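Local coordinates for protein 3,4-dihydroxy-2-butanone 4-phosphate synthase (Acinetobacter baumannii, PDB 6MNZ) that probably converts D-ribulose 5-phosphate to formate and 3,4-dihydroxy-2-butanone 4-phosphate, a step of riboflavin biosynthesis that uses magnesium or manganese, at residues A[66-71]-A[119-124]. Sequence-based numbering, arbitrary orientation.
Sequences KQLNLP and TDIVQP
Gln-123 leans across to Leu-70, and two residues back on each segment Leu-68 meets Ile-121; these two contacts join the end of helix 62-68 to the extended chain leading toward strand 127-131. Start at CB of Gln-123, which points at the other segment without touching it. CG, next along, is the first atom to land, 3.9 Å from Leu-70 CD1. There the chain bends (chi2 82°) and carries on past the same methyl: CD lies 4.1 Å from CD1 of Leu-70, and OE1 grazes that carbon at 4.2 Å. NE2 turns off, 4.7 Å from Leu-70 CD1. CB of Leu-70 points at the other segment, and with CG anti to the backbone N (chi1 -177°) the branch carries CD1 on to Gln-123. In the other pair the touch is methyl to methyl, Leu-68 CD2 to Ile-121 CG2 at 4.0 Å.

Asn-69, with positive phi, ends the helix in a Schellman motif; before it, Leu-68 reaches the other segment by its CD2 end. Glu-90 of strand 90-91 packs against Leu-70, Ile-121 and Gln-123, while Val-122 pairs its backbone with Ala-91. Gln-67 NE2 donates a hydrogen bond to Ala-116 O. Between the two segments themselves the chemistry is purely van der Waals: two leucines and an isoleucine are buried, the exposed Gln-123 sets its CG against Leu-70 CD1, and nothing directional across the contact fixes the rotation of its amide.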
loop_
_atom_site.group_PDB
_atom_site.type_symbol
_atom_site.label_atom_id
_atom_site.label_comp_id
_atom_site.label_asym_id
_atom_site.label_seq_id
_atom_site.Cartn_x
_atom_site.Cartn_y
_atom_site.Cartn_z
ATOM N N LYS A 66 7.561 -17.033 -13.175
ATOM C CA LYS A 66 6.696 -18.119 -12.725
ATOM C C LYS A 66 7.024 -19.418 -13.452
ATOM O O LYS A 66 7.187 -20.467 -12.819
ATOM C CB LYS A 66 5.229 -17.739 -12.933
ATOM C CG LYS A 66 4.277 -18.317 -11.893
ATOM C CD LYS A 66 4.395 -17.597 -10.555
ATOM C CE LYS A 66 3.629 -18.330 -9.461
ATOM N NZ LYS A 66 3.879 -17.755 -8.110
ATOM N N GLN A 67 7.224 -19.346 -14.769
ATOM C CA GLN A 67 7.715 -20.502 -15.512
ATOM C C GLN A 67 9.007 -21.039 -14.909
ATOM O O GLN A 67 9.208 -22.257 -14.837
ATOM C CB GLN A 67 7.923 -20.122 -16.980
ATOM C CG GLN A 67 8.630 -21.179 -17.813
ATOM C CD GLN A 67 8.615 -20.858 -19.298
ATOM O OE1 GLN A 67 7.698 -20.202 -19.795
ATOM N NE2 GLN A 67 9.657 -21.279 -20.005
ATOM N N LEU A 68 9.870 -20.151 -14.419
ATOM C CA LEU A 68 11.116 -20.564 -13.789
ATOM C C LEU A 68 10.960 -20.903 -12.311
ATOM O O LEU A 68 11.934 -21.330 -11.685
ATOM C CB LEU A 68 12.174 -19.469 -13.939
ATOM C CG LEU A 68 12.745 -19.258 -15.340
ATOM C CD1 LEU A 68 13.532 -17.961 -15.385
ATOM C CD2 LEU A 68 13.616 -20.429 -15.761
ATOM N N ASN A 69 9.767 -20.735 -11.744
ATOM C CA ASN A 69 9.543 -20.953 -10.316
ATOM C C ASN A 69 10.520 -20.127 -9.482
ATOM O O ASN A 69 11.248 -20.648 -8.633
ATOM C CB ASN A 69 9.648 -22.439 -9.968
ATOM C CG ASN A 69 9.258 -22.731 -8.531
ATOM O OD1 ASN A 69 8.642 -21.903 -7.861
ATOM N ND2 ASN A 69 9.567 -23.934 -8.068
ATOM N N LEU A 70 10.637 -18.851 -9.837
ATOM C CA LEU A 70 11.761 -18.013 -9.418
ATOM C C LEU A 70 11.230 -16.742 -8.767
ATOM O O LEU A 70 10.817 -15.807 -9.475
ATOM C CB LEU A 70 12.649 -17.675 -10.609
ATOM C CG LEU A 70 13.904 -16.854 -10.318
ATOM C CD1 LEU A 70 14.808 -17.584 -9.337
ATOM C CD2 LEU A 70 14.639 -16.549 -11.613
ATOM N N PRO A 71 11.259 -16.645 -7.427
ATOM C CA PRO A 71 10.585 -15.520 -6.764
ATOM C C PRO A 71 11.510 -14.353 -6.456
ATOM O O PRO A 71 12.735 -14.506 -6.454
ATOM C CB PRO A 71 10.042 -16.156 -5.480
ATOM C CG PRO A 71 11.046 -17.223 -5.152
ATOM C CD PRO A 71 11.659 -17.687 -6.462
ATOM N N THR A 119 14.223 -26.649 -13.529
ATOM C CA THR A 119 15.383 -27.517 -13.377
ATOM C C THR A 119 16.475 -27.238 -14.402
ATOM O O THR A 119 17.605 -27.703 -14.219
ATOM C CB THR A 119 14.962 -28.985 -13.485
ATOM O OG1 THR A 119 13.777 -29.207 -12.711
ATOM C CG2 THR A 119 16.066 -29.898 -12.977
ATOM N N ASP A 120 16.199 -26.414 -15.412
ATOM C CA ASP A 120 17.260 -25.826 -16.219
ATOM C C ASP A 120 18.126 -24.842 -15.440
ATOM O O ASP A 120 19.056 -24.277 -16.026
ATOM C CB ASP A 120 16.656 -25.123 -17.436
ATOM C CG ASP A 120 16.060 -26.094 -18.436
ATOM O OD1 ASP A 120 15.279 -25.648 -19.303
ATOM O OD2 ASP A 120 16.301 -27.312 -18.302
ATOM N N ILE A 121 17.802 -24.559 -14.180
ATOM C CA ILE A 121 18.322 -23.385 -13.487
ATOM C C ILE A 121 18.320 -23.668 -11.991
ATOM O O ILE A 121 17.597 -24.543 -11.509
ATOM C CB ILE A 121 17.494 -22.124 -13.838
ATOM C CG1 ILE A 121 18.265 -20.849 -13.492
ATOM C CG2 ILE A 121 16.134 -22.135 -13.125
ATOM C CD1 ILE A 121 19.503 -20.600 -14.357
ATOM N N VAL A 122 19.200 -22.976 -11.269
ATOM C CA VAL A 122 19.386 -23.194 -9.840
ATOM C C VAL A 122 19.659 -21.851 -9.171
ATOM O O VAL A 122 20.097 -20.893 -9.808
ATOM C CB VAL A 122 20.529 -24.193 -9.544
ATOM C CG1 VAL A 122 20.154 -25.591 -10.015
ATOM C CG2 VAL A 122 21.837 -23.746 -10.188
ATOM N N GLN A 123 19.577 -21.856 -7.839
ATOM C CA GLN A 123 19.845 -20.687 -7.015
ATOM C C GLN A 123 20.645 -21.121 -5.795
ATOM O O GLN A 123 20.355 -22.176 -5.214
ATOM C CB GLN A 123 18.549 -20.003 -6.559
ATOM C CG GLN A 123 17.562 -19.717 -7.674
ATOM C CD GLN A 123 16.721 -20.926 -8.036
ATOM O OE1 GLN A 123 16.660 -21.323 -9.200
ATOM N NE2 GLN A 123 16.013 -21.473 -7.054
ATOM N N PRO A 124 21.592 -20.294 -5.322
ATOM C CA PRO A 124 21.984 -18.991 -5.870
ATOM C C PRO A 124 22.959 -19.147 -7.022
ATOM O O PRO A 124 23.356 -20.276 -7.305
ATOM C CB PRO A 124 22.641 -18.298 -4.680
ATOM C CG PRO A 124 23.230 -19.413 -3.884
ATOM C CD PRO A 124 22.359 -20.629 -4.106
#